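Local coordinates for protein glucosidase (Croceicoccus marinus, PDB 5Z3K) that probably hydrolyses O-glycosidic bonds as a beta-glucosidase of glycoside hydrolase family 39, built on a beta/alpha barrel with an accompanying beta-rich domain, at residues Leu221-Met227 and Thr258-Tyr264; Leu211-Lys215 and Ile249-Phe255; Asp366-Ile370 and His430-Gly434; Pro16-Gln22 and Leu341-Leu347. One frame throughout, in Å; residues are numbered along the deposited sequence.

The four contacts show how a glycosidase of this family is put together from barrel to accessory sheet. Interaction 1 pairs two strands of the closed parallel barrel, and interaction 2 packs the helices outside it. Their centres lie 13 Å apart, and they touch where Leu224 CG meets Val250 CG2 at 3.8 Å. Interaction 4 lies where the chain passes between barrel and nine-stranded sheet, its nearest atoms about 7 Å from interaction 1. It touches interaction 3, farther out on that sheet, through Leu347 CD1 and Ile370 CG2, 3.6 Å apart. In barrels of this kind the active site lies at the C-terminal strand ends, the side to which Met227 and Tyr264 belong.

Interaction 1 of 4, residues Leu221-Met227 and Thr258-Tyr264; sequences LDFLSWM and TELLLSY
Leu262 CD1 sits over the six-membered ring of Trp226, 3.8 Å from its centroid, while Leu260 CB comes to the edge of the indole, close to its plane. On the other face of the sheet Leu261 CD1 lies over the Phe223 ring, offset toward the rim. Farther along that face, SE of the selenomethionine Met227 rests above the Tyr264 ring, 4.4 Å from the centroid, a Met-aromatic contact between side chains that run alongside each other. Trp226 places CG between its backbone N and carbonyl carbon (chi1 52°), which swings the indole across toward 258-264; its NE1 is buried there without a polar partner in the model. Replacing Trp226 by an alanine takes away the surface under Leu262 CD1 and is likely to open a gap toward helix 238-252. Between these two layers of side chains the strands pair in parallel, the straightest bond running from Leu261 N to Leu224 O (3.0 Å, 175°). At the entry to the pair, Thr258 OG1 donates to Leu221 O at 2.7 Å. On the inner side Ser225 OG and Ser263 OG both bond Glu153, and Tyr264 OH bonds Asp156. These are neighbouring strands of the TIM barrel, joined by a beta-alpha-beta crossover through helix 238-252, with strand 191-197 on the far side of 223-229.

Interaction 2 of 4, residues Leu211-Lys215 and Ile249-Phe255; sequences LDYVK and IVDKYGF
Leu211 is the bump of this contact, and the hollow that takes it is shaped by Ile249, Tyr253 and Phe255. Its CB stands almost squarely over the centre of the Tyr253 ring, 3.8 Å from the centroid and 13° off the normal, a CH-pi contact. Beyond CB the side chain forks: CD1 reaches Ile249 CG2 at 3.9 Å, whereas Leu211 CD2 lies against Phe255 CD2, the two side chains running in opposite directions. Phe255 is the bump from the other side, its ring entering rim first into a notch formed by Leu211, Val214 and Lys215, with CZ 3.6 Å from Val214 CG2 and with Lys215 N near the plane of the ring at its edge. Lys215 closes the outer margin of the interface; its CG is anti to the backbone N (chi1 179°) and the chain stays extended as far as CE, which brings CD to 3.5 Å from Tyr253 O. With an alanine in place of Tyr253 the ring under Leu211 CB is gone, which would probably leave a gap between helices 208-216 and 238-252. A Schellman motif ends helix 238-252 between the two aromatic residues: Gly254 has positive phi, Phe255 N bonds Val250 O, and Gly254 N bonds Asp251 O at 2.8 Å. Val250 O also accepts from Tyr253 N, the two donors coming from opposite faces of its plane. Helices 208-216 and 238-252 thus pack as neighbours outside the barrel; Leu211 reaches inward to Leu221, and Val214 touches Tyr176 of helix 169-186 on the other flank.

Interaction 3 of 4, residues Asp366-Ile370 and His430-Gly434; sequences DGDTI and HLPWG
Trp433 brings its indole against the turn at Gly367 and Asp368 and against Ile370 beyond it. From the backbone its CB heads toward 366-370, and CG sits between N and the carbonyl carbon (chi1 54°), which folds the ring back over its own loop: Pro432 CD and Leu431 CB lie over one face. The benzo edge then does the touching. CE3 comes first, 3.2 Å from Gly367 O, which lies at the ring edge near its plane, where the carbonyl oxygen probably meets the slightly positive rim of C-H groups. CZ3, next along, is shared between Gly367 O (3.4 Å) and Asp368 O. At the tip, CH2 lies against Ile370 CG1 at 3.9 Å, the two side chains crossing at a slant. One atom farther along the same branch, Ile370 CD1 meets Pro432 CD tip to tip at 4.0 Å, while Pro432 CG also rests near Gly367 O. Both partners are braced internally. Asp368 N donates to Asp366 OD1 along a nearly straight line (2.9 Å, 170°), an Asx turn, and Gly434 N bonds Leu431 O across a type I beta turn. Asp368 OD1 forms a salt bridge with Arg482, whose strand, 474-482, the indole also touches. The contact ties the hairpin turn between strands 357-363 and 369-376 to the loop that joins strand 423-429 to strand 438-446, with five strands of the sheet between them; this is consistent with the beta-sandwich domain that accompanies the barrel in GH39 enzymes.

Interaction 4 of 4, residues Pro16-Gln22 and Leu341-Leu347; sequences PIGNMRQ and LATTERL
Gln22 NE2 donates to Leu341 O at 2.7 Å, a nearly straight bond (168°) with the oxygen close to the plane of the amide. The rest of the polar framework is a short, irregular antiparallel pairing of 16-22 with 345-347, made where the chain passes twice between the two parts of the fold: 16-22 leads from strand 6-13 of the large sheet toward the first barrel strand, and 341-347 leads from helix 329-341 back into the sheet. The backbone N and O of Arg346 both turn to 16-22, N donating to Gly18 O at 2.8 Å and O accepting from Ile17 N. Farther on, Met20 N bonds Thr344 O (3.0 Å), coming from well above the carbonyl plane. Thr344 and Glu345 together face Arg363 on the next strand, a classic beta bulge. A water joins the segments as well, donating to Asn19 O and accepting from Arg346 NH1; the same nitrogen makes a salt bridge with Asp293. Arg346 runs out extended, and Ile17 CD1 lies over one face of its guanidinium. The selenomethionine Met20 fills the pocket between backbone and helix end, the course of its backbone setting CB 3.2 Å from Thr343 O. Its CG is anti to the backbone N (chi1 -175°), and two bends beyond it bring CE to 3.2 Å from Thr343 OG1 and SE near both Arg346 CD and Leu341 CD2. At the outer edge Pro16 runs alongside Glu345, whose OE2 pairs with Arg363. There Pro16 CB lies 3.8 Å from Glu345 CB.

Interaction 1 of 4, residues Leu221-Met227 and Thr258-Tyr264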
# COMPACT_ATOMS: atom_id res chain seq x y z
N LEU A 221 -17.01 -12.03 -1.92
CA LEU A 221 -15.65 -11.61 -2.31
C LEU A 221 -15.74 -10.11 -2.59
O LEU A 221 -15.98 -9.70 -3.73
CB LEU A 221 -15.12 -12.38 -3.51
CG LEU A 221 -13.69 -12.09 -3.97
CD1 LEU A 221 -12.65 -12.81 -3.10
CD2 LEU A 221 -13.51 -12.45 -5.45
N ASP A 222 -15.59 -9.31 -1.55
CA ASP A 222 -15.67 -7.86 -1.71
C ASP A 222 -14.43 -7.29 -2.40
O ASP A 222 -14.52 -6.27 -3.08
CB ASP A 222 -15.90 -7.21 -0.34
CG ASP A 222 -17.21 -7.65 0.30
OD1 ASP A 222 -18.26 -7.52 -0.36
OD2 ASP A 222 -17.20 -8.15 1.44
N PHE A 223 -13.29 -7.95 -2.25
CA PHE A 223 -12.08 -7.51 -2.93
C PHE A 223 -11.22 -8.72 -3.26
O PHE A 223 -11.22 -9.71 -2.53
CB PHE A 223 -11.28 -6.49 -2.10
CG PHE A 223 -10.83 -6.99 -0.76
CD1 PHE A 223 -9.63 -7.68 -0.62
CD2 PHE A 223 -11.58 -6.75 0.37
CE1 PHE A 223 -9.20 -8.14 0.64
CE2 PHE A 223 -11.16 -7.20 1.63
CZ PHE A 223 -9.97 -7.90 1.76
N LEU A 224 -10.52 -8.63 -4.37
CA LEU A 224 -9.51 -9.61 -4.74
C LEU A 224 -8.15 -8.98 -4.47
O LEU A 224 -7.82 -7.94 -5.04
CB LEU A 224 -9.66 -10.01 -6.22
CG LEU A 224 -8.95 -11.24 -6.81
CD1 LEU A 224 -7.44 -11.00 -6.99
CD2 LEU A 224 -9.23 -12.52 -6.02
N SER A 225 -7.37 -9.58 -3.58
CA SER A 225 -6.10 -8.99 -3.18
C SER A 225 -4.94 -9.73 -3.84
O SER A 225 -4.99 -10.93 -4.09
CB SER A 225 -5.98 -8.99 -1.66
OG SER A 225 -5.90 -10.31 -1.15
N TRP A 226 -3.89 -8.97 -4.16
CA TRP A 226 -2.75 -9.46 -4.93
C TRP A 226 -1.55 -8.56 -4.66
O TRP A 226 -1.68 -7.51 -4.03
CB TRP A 226 -3.07 -9.49 -6.44
CG TRP A 226 -3.60 -8.18 -6.95
CD1 TRP A 226 -4.86 -7.70 -6.79
CD2 TRP A 226 -2.88 -7.19 -7.69
NE1 TRP A 226 -4.98 -6.46 -7.39
CE2 TRP A 226 -3.77 -6.12 -7.94
CE3 TRP A 226 -1.57 -7.08 -8.16
CZ2 TRP A 226 -3.40 -4.97 -8.66
CZ3 TRP A 226 -1.19 -5.94 -8.86
CH2 TRP A 226 -2.11 -4.90 -9.10
N MSE A 227 -0.38 -8.99 -5.15
CA MSE A 227 0.86 -8.24 -4.88
C MSE A 227 1.69 -8.02 -6.14
O MSE A 227 1.53 -8.75 -7.13
CB MSE A 227 1.71 -8.97 -3.84
CG MSE A 227 2.74 -9.98 -4.38
SE MSE A 227 3.63 -10.76 -2.80
CE MSE A 227 1.93 -11.12 -2.01
N THR A 258 -16.46 -6.39 -7.51
CA THR A 258 -15.38 -6.68 -6.58
C THR A 258 -14.21 -5.72 -6.81
O THR A 258 -13.80 -5.50 -7.95
CB THR A 258 -14.92 -8.12 -6.76
OG1 THR A 258 -15.98 -9.02 -6.38
CG2 THR A 258 -13.68 -8.41 -5.93
N GLU A 259 -13.69 -5.15 -5.72
CA GLU A 259 -12.57 -4.22 -5.83
C GLU A 259 -11.25 -4.98 -5.97
O GLU A 259 -11.13 -6.15 -5.61
CB GLU A 259 -12.51 -3.31 -4.60
CG GLU A 259 -13.69 -2.35 -4.49
CD GLU A 259 -13.47 -1.28 -3.44
OE1 GLU A 259 -12.39 -1.28 -2.82
OE2 GLU A 259 -14.37 -0.44 -3.24
N LEU A 260 -10.25 -4.29 -6.53
CA LEU A 260 -8.89 -4.80 -6.60
C LEU A 260 -8.07 -4.17 -5.48
O LEU A 260 -7.94 -2.95 -5.41
CB LEU A 260 -8.25 -4.49 -7.95
CG LEU A 260 -8.88 -5.14 -9.18
CD1 LEU A 260 -7.85 -5.19 -10.31
CD2 LEU A 260 -9.42 -6.53 -8.86
N LEU A 261 -7.51 -5.00 -4.60
CA LEU A 261 -6.70 -4.50 -3.49
C LEU A 261 -5.26 -4.95 -3.69
O LEU A 261 -4.97 -6.15 -3.74
CB LEU A 261 -7.24 -5.00 -2.15
CG LEU A 261 -6.84 -4.19 -0.92
CD1 LEU A 261 -7.88 -4.39 0.17
CD2 LEU A 261 -5.47 -4.62 -0.42
N LEU A 262 -4.36 -3.97 -3.78
CA LEU A 262 -2.94 -4.22 -3.96
C LEU A 262 -2.32 -4.35 -2.57
O LEU A 262 -2.00 -3.36 -1.92
CB LEU A 262 -2.32 -3.09 -4.79
CG LEU A 262 -0.84 -3.06 -5.15
CD1 LEU A 262 -0.35 -4.40 -5.72
CD2 LEU A 262 -0.58 -1.89 -6.11
N SER A 263 -2.16 -5.60 -2.10
CA SER A 263 -1.79 -5.85 -0.70
C SER A 263 -0.32 -5.61 -0.42
O SER A 263 0.05 -5.40 0.75
CB SER A 263 -2.16 -7.28 -0.31
OG SER A 263 -3.52 -7.34 0.07
N TYR A 264 0.54 -5.69 -1.44
CA TYR A 264 1.95 -5.34 -1.35
C TYR A 264 2.32 -4.62 -2.62
O TYR A 264 2.03 -5.12 -3.71
CB TYR A 264 2.90 -6.54 -1.27
CG TYR A 264 2.84 -7.51 -0.11
CD1 TYR A 264 1.83 -8.46 -0.02
CD2 TYR A 264 3.87 -7.56 0.82
CE1 TYR A 264 1.81 -9.39 1.01
CE2 TYR A 264 3.86 -8.49 1.86
CZ TYR A 264 2.83 -9.41 1.94
OH TYR A 264 2.82 -10.34 2.97

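Interaction 2 of 4, residues Leu211-Lys215 and Ile249-Phe255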
# COMPACT_ATOMS: atom_id res chain seq x y z
N LEU A 211 -11.14 -17.94 -7.74
CA LEU A 211 -12.31 -17.26 -8.30
C LEU A 211 -13.40 -18.25 -8.67
O LEU A 211 -14.59 -17.96 -8.49
CB LEU A 211 -11.89 -16.44 -9.52
CG LEU A 211 -11.08 -15.19 -9.17
CD1 LEU A 211 -10.29 -14.69 -10.38
CD2 LEU A 211 -12.03 -14.13 -8.65
N ASP A 212 -13.02 -19.41 -9.21
CA ASP A 212 -14.01 -20.42 -9.57
C ASP A 212 -14.75 -20.92 -8.33
O ASP A 212 -15.98 -21.08 -8.36
CB ASP A 212 -13.34 -21.58 -10.31
CG ASP A 212 -14.33 -22.68 -10.71
OD1 ASP A 212 -15.23 -22.41 -11.53
OD2 ASP A 212 -14.20 -23.81 -10.20
N TYR A 213 -14.03 -21.12 -7.23
CA TYR A 213 -14.65 -21.63 -6.01
C TYR A 213 -15.65 -20.64 -5.43
O TYR A 213 -16.78 -21.01 -5.08
CB TYR A 213 -13.58 -21.97 -4.96
CG TYR A 213 -14.19 -22.34 -3.63
CD1 TYR A 213 -14.45 -21.38 -2.66
CD2 TYR A 213 -14.52 -23.67 -3.35
CE1 TYR A 213 -15.02 -21.73 -1.45
CE2 TYR A 213 -15.09 -24.02 -2.14
CZ TYR A 213 -15.34 -23.04 -1.20
OH TYR A 213 -15.91 -23.39 0.01
N VAL A 214 -15.25 -19.37 -5.27
CA VAL A 214 -16.16 -18.41 -4.66
C VAL A 214 -17.37 -18.17 -5.55
O VAL A 214 -18.46 -17.86 -5.06
CB VAL A 214 -15.42 -17.10 -4.32
CG1 VAL A 214 -14.42 -17.33 -3.19
CG2 VAL A 214 -14.70 -16.54 -5.53
N LYS A 215 -17.20 -18.30 -6.86
CA LYS A 215 -18.34 -18.18 -7.77
C LYS A 215 -19.29 -19.36 -7.62
O LYS A 215 -20.49 -19.18 -7.40
CB LYS A 215 -17.86 -18.07 -9.21
CG LYS A 215 -19.01 -17.97 -10.21
CD LYS A 215 -18.51 -17.84 -11.63
CE LYS A 215 -19.67 -17.67 -12.59
NZ LYS A 215 -19.54 -18.62 -13.74
N ILE A 249 -9.40 -10.61 -15.48
CA ILE A 249 -9.64 -11.99 -15.04
C ILE A 249 -10.77 -12.02 -14.01
O ILE A 249 -11.63 -12.91 -14.04
CB ILE A 249 -8.35 -12.61 -14.48
CG1 ILE A 249 -7.33 -12.79 -15.59
CG2 ILE A 249 -8.63 -13.93 -13.77
CD1 ILE A 249 -5.93 -12.90 -15.07
N VAL A 250 -10.78 -11.06 -13.09
CA VAL A 250 -11.85 -11.00 -12.10
C VAL A 250 -13.19 -10.76 -12.77
O VAL A 250 -14.21 -11.37 -12.41
CB VAL A 250 -11.53 -9.93 -11.04
CG1 VAL A 250 -12.71 -9.73 -10.11
CG2 VAL A 250 -10.29 -10.34 -10.25
N ASP A 251 -13.24 -9.85 -13.75
CA ASP A 251 -14.50 -9.60 -14.44
C ASP A 251 -14.97 -10.84 -15.20
O ASP A 251 -16.18 -11.08 -15.31
CB ASP A 251 -14.35 -8.44 -15.42
CG ASP A 251 -14.28 -7.08 -14.74
OD1 ASP A 251 -14.60 -6.95 -13.54
OD2 ASP A 251 -13.89 -6.12 -15.45
N LYS A 252 -14.06 -11.61 -15.68
CA LYS A 252 -14.37 -12.80 -16.45
C LYS A 252 -15.19 -13.77 -15.63
O LYS A 252 -15.92 -14.49 -16.16
CB LYS A 252 -13.10 -13.40 -16.96
CG LYS A 252 -13.17 -14.69 -17.72
CD LYS A 252 -11.80 -15.33 -17.78
CE LYS A 252 -10.89 -14.49 -18.62
NZ LYS A 252 -9.46 -14.85 -18.63
N TYR A 253 -14.99 -13.81 -14.34
CA TYR A 253 -15.77 -14.66 -13.45
C TYR A 253 -17.02 -13.97 -12.93
O TYR A 253 -17.64 -14.47 -11.99
CB TYR A 253 -14.91 -15.14 -12.28
CG TYR A 253 -13.92 -16.21 -12.70
CD1 TYR A 253 -12.73 -15.85 -13.30
CD2 TYR A 253 -14.20 -17.56 -12.52
CE1 TYR A 253 -11.82 -16.81 -13.71
CE2 TYR A 253 -13.30 -18.52 -12.92
CZ TYR A 253 -12.11 -18.14 -13.52
OH TYR A 253 -11.20 -19.09 -13.93
N GLY A 254 -17.41 -12.85 -13.53
CA GLY A 254 -18.62 -12.14 -13.16
C GLY A 254 -18.50 -11.22 -11.97
O GLY A 254 -19.51 -10.60 -11.59
N PHE A 255 -17.32 -11.09 -11.38
CA PHE A 255 -17.15 -10.31 -10.14
C PHE A 255 -16.87 -8.84 -10.47
O PHE A 255 -15.86 -8.25 -10.06
CB PHE A 255 -16.04 -10.91 -9.29
CG PHE A 255 -16.40 -12.23 -8.64
CD1 PHE A 255 -17.27 -12.27 -7.57
CD2 PHE A 255 -15.84 -13.41 -9.09
CE1 PHE A 255 -17.60 -13.48 -6.96
CE2 PHE A 255 -16.16 -14.63 -8.48
CZ PHE A 255 -17.04 -14.65 -7.42

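Interaction 3 of 4, residues Asp366-Ile370 and His430-Gly434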
# COMPACT_ATOMS: atom_id res chain seq x y z
N ASP A 366 -11.35 22.27 2.08
CA ASP A 366 -11.63 23.66 2.41
C ASP A 366 -11.16 24.64 1.35
O ASP A 366 -11.39 25.85 1.50
CB ASP A 366 -11.04 24.02 3.78
CG ASP A 366 -9.51 24.03 3.81
OD1 ASP A 366 -8.86 23.86 2.75
OD2 ASP A 366 -8.95 24.22 4.90
N GLY A 367 -10.50 24.17 0.29
CA GLY A 367 -10.07 25.00 -0.81
C GLY A 367 -8.87 25.88 -0.55
O GLY A 367 -8.46 26.62 -1.45
N ASP A 368 -8.26 25.81 0.63
CA ASP A 368 -7.19 26.74 1.01
C ASP A 368 -5.79 26.20 0.75
O ASP A 368 -4.81 26.92 0.98
CB ASP A 368 -7.31 27.11 2.49
CG ASP A 368 -8.34 28.20 2.75
OD1 ASP A 368 -8.70 28.92 1.79
OD2 ASP A 368 -8.79 28.32 3.91
N THR A 369 -5.65 24.96 0.28
CA THR A 369 -4.34 24.36 0.09
C THR A 369 -4.33 23.63 -1.25
O THR A 369 -5.15 22.74 -1.47
CB THR A 369 -4.01 23.38 1.22
OG1 THR A 369 -4.00 24.07 2.48
CG2 THR A 369 -2.66 22.72 0.98
N ILE A 370 -3.39 24.00 -2.13
CA ILE A 370 -3.12 23.28 -3.38
C ILE A 370 -1.82 22.50 -3.20
O ILE A 370 -0.83 23.05 -2.71
CB ILE A 370 -2.97 24.25 -4.56
CG1 ILE A 370 -4.04 25.37 -4.54
CG2 ILE A 370 -2.86 23.49 -5.89
CD1 ILE A 370 -5.43 24.90 -4.73
N HIS A 430 -5.64 30.49 -11.75
CA HIS A 430 -6.97 30.47 -11.16
C HIS A 430 -6.97 29.94 -9.73
O HIS A 430 -7.80 29.10 -9.36
CB HIS A 430 -7.93 29.65 -12.03
CG HIS A 430 -8.03 30.15 -13.44
ND1 HIS A 430 -8.69 31.32 -13.77
CD2 HIS A 430 -7.55 29.65 -14.60
CE1 HIS A 430 -8.61 31.51 -15.07
NE2 HIS A 430 -7.93 30.52 -15.60
N LEU A 431 -6.05 30.44 -8.91
CA LEU A 431 -6.06 30.07 -7.50
C LEU A 431 -7.45 30.34 -6.94
O LEU A 431 -8.01 31.42 -7.20
CB LEU A 431 -5.00 30.83 -6.71
CG LEU A 431 -3.55 30.43 -7.01
CD1 LEU A 431 -2.55 31.31 -6.26
CD2 LEU A 431 -3.32 28.97 -6.68
N PRO A 432 -8.06 29.39 -6.22
CA PRO A 432 -9.52 29.45 -6.01
C PRO A 432 -9.95 30.51 -5.03
O PRO A 432 -11.12 30.92 -5.05
CB PRO A 432 -9.87 28.04 -5.51
CG PRO A 432 -8.60 27.54 -4.88
CD PRO A 432 -7.46 28.16 -5.67
N TRP A 433 -9.06 30.97 -4.15
CA TRP A 433 -9.38 32.03 -3.21
C TRP A 433 -9.13 33.42 -3.80
O TRP A 433 -9.27 34.42 -3.09
CB TRP A 433 -8.57 31.85 -1.93
CG TRP A 433 -7.12 31.74 -2.20
CD1 TRP A 433 -6.25 32.76 -2.46
CD2 TRP A 433 -6.35 30.53 -2.26
NE1 TRP A 433 -4.99 32.26 -2.67
CE2 TRP A 433 -5.02 30.90 -2.56
CE3 TRP A 433 -6.65 29.18 -2.10
CZ2 TRP A 433 -4.00 29.96 -2.71
CZ3 TRP A 433 -5.63 28.25 -2.22
CH2 TRP A 433 -4.33 28.64 -2.52
N GLY A 434 -8.76 33.50 -5.07
CA GLY A 434 -8.63 34.77 -5.75
C GLY A 434 -7.20 35.26 -5.84
O GLY A 434 -6.23 34.50 -5.77

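Interaction 4 of 4, residues Pro16-Gln22 and Leu341-Leu347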
# COMPACT_ATOMS: atom_id res chain seq x y z
N PRO A 16 -12.03 21.45 -10.00
CA PRO A 16 -11.67 20.04 -9.87
C PRO A 16 -12.02 19.27 -11.13
O PRO A 16 -13.04 19.55 -11.78
CB PRO A 16 -12.51 19.57 -8.67
CG PRO A 16 -13.66 20.49 -8.63
CD PRO A 16 -13.21 21.81 -9.19
N ILE A 17 -11.16 18.32 -11.49
CA ILE A 17 -11.47 17.38 -12.56
C ILE A 17 -12.21 16.15 -12.05
O ILE A 17 -12.78 15.40 -12.85
CB ILE A 17 -10.17 17.00 -13.30
CG1 ILE A 17 -9.29 16.10 -12.42
CG2 ILE A 17 -9.43 18.29 -13.73
CD1 ILE A 17 -8.13 15.43 -13.17
N GLY A 18 -12.25 15.95 -10.74
CA GLY A 18 -12.80 14.75 -10.16
C GLY A 18 -12.21 14.56 -8.77
O GLY A 18 -11.43 15.38 -8.30
N ASN A 19 -12.60 13.46 -8.13
CA ASN A 19 -12.12 13.20 -6.77
C ASN A 19 -10.74 12.56 -6.80
O ASN A 19 -10.47 11.67 -7.60
CB ASN A 19 -13.09 12.29 -6.02
CG ASN A 19 -14.38 12.99 -5.66
OD1 ASN A 19 -14.43 14.21 -5.52
ND2 ASN A 19 -15.44 12.21 -5.49
N MSE A 20 -9.88 13.02 -5.89
CA MSE A 20 -8.64 12.31 -5.62
C MSE A 20 -9.01 11.01 -4.90
O MSE A 20 -9.94 10.99 -4.09
CB MSE A 20 -7.70 13.15 -4.74
CG MSE A 20 -6.34 12.50 -4.52
SE MSE A 20 -5.27 12.62 -6.13
CE MSE A 20 -4.69 14.47 -5.92
N ARG A 21 -8.29 9.93 -5.20
CA ARG A 21 -8.59 8.63 -4.61
C ARG A 21 -7.54 8.30 -3.54
O ARG A 21 -6.33 8.38 -3.81
CB ARG A 21 -8.63 7.53 -5.68
CG ARG A 21 -9.68 7.81 -6.76
CD ARG A 21 -10.02 6.55 -7.56
NE ARG A 21 -8.88 6.08 -8.34
CZ ARG A 21 -8.32 4.89 -8.20
NH1 ARG A 21 -8.80 4.03 -7.31
NH2 ARG A 21 -7.28 4.56 -8.96
N GLN A 22 -8.00 7.93 -2.35
CA GLN A 22 -7.10 7.77 -1.21
C GLN A 22 -6.48 6.37 -1.24
O GLN A 22 -7.01 5.41 -0.68
CB GLN A 22 -7.84 8.02 0.10
CG GLN A 22 -7.88 9.50 0.49
CD GLN A 22 -8.79 10.32 -0.42
OE1 GLN A 22 -9.99 10.07 -0.50
NE2 GLN A 22 -8.22 11.31 -1.10
N LEU A 341 -2.14 12.63 -1.90
CA LEU A 341 -3.29 11.73 -2.00
C LEU A 341 -4.38 12.06 -0.99
O LEU A 341 -5.52 11.60 -1.14
CB LEU A 341 -2.85 10.27 -1.81
CG LEU A 341 -1.94 9.72 -2.91
CD1 LEU A 341 -1.49 8.26 -2.66
CD2 LEU A 341 -2.65 9.86 -4.27
N ALA A 342 -4.06 12.84 0.04
CA ALA A 342 -5.06 13.21 1.03
C ALA A 342 -5.91 14.39 0.58
O ALA A 342 -6.93 14.67 1.23
CB ALA A 342 -4.42 13.55 2.37
N THR A 343 -5.52 15.10 -0.48
CA THR A 343 -6.41 16.11 -1.02
C THR A 343 -7.68 15.44 -1.53
O THR A 343 -7.71 14.23 -1.77
CB THR A 343 -5.74 16.89 -2.14
OG1 THR A 343 -5.44 16.01 -3.24
CG2 THR A 343 -4.46 17.54 -1.64
N THR A 344 -8.75 16.21 -1.64
CA THR A 344 -10.01 15.59 -2.03
C THR A 344 -10.41 15.90 -3.45
O THR A 344 -11.04 15.06 -4.09
CB THR A 344 -11.14 16.02 -1.09
OG1 THR A 344 -11.21 17.44 -1.06
CG2 THR A 344 -10.88 15.49 0.32
N GLU A 345 -10.06 17.07 -3.94
CA GLU A 345 -10.42 17.47 -5.30
C GLU A 345 -9.16 17.41 -6.15
O GLU A 345 -8.22 18.17 -5.92
CB GLU A 345 -11.06 18.85 -5.28
CG GLU A 345 -12.40 18.82 -4.55
CD GLU A 345 -13.12 20.15 -4.52
OE1 GLU A 345 -14.32 20.16 -4.17
OE2 GLU A 345 -12.49 21.19 -4.83
N ARG A 346 -9.13 16.48 -7.09
CA ARG A 346 -7.99 16.40 -7.99
C ARG A 346 -8.06 17.55 -8.99
O ARG A 346 -9.13 17.90 -9.47
CB ARG A 346 -7.97 15.06 -8.73
CG ARG A 346 -6.75 14.85 -9.60
CD ARG A 346 -6.63 13.40 -9.97
NE ARG A 346 -5.58 13.14 -10.95
CZ ARG A 346 -5.52 12.05 -11.68
NH1 ARG A 346 -6.46 11.12 -11.56
NH2 ARG A 346 -4.53 11.88 -12.55
N LEU A 347 -6.90 18.13 -9.28
CA LEU A 347 -6.77 19.25 -10.20
C LEU A 347 -6.06 18.79 -11.46
O LEU A 347 -5.28 17.85 -11.43
CB LEU A 347 -5.97 20.39 -9.55
CG LEU A 347 -6.63 21.04 -8.33
CD1 LEU A 347 -5.67 22.02 -7.64
CD2 LEU A 347 -7.94 21.72 -8.70
O HOH W 1 -8.24 10.57 -9.01
O HOH W 2 -11.24 12.44 -2.50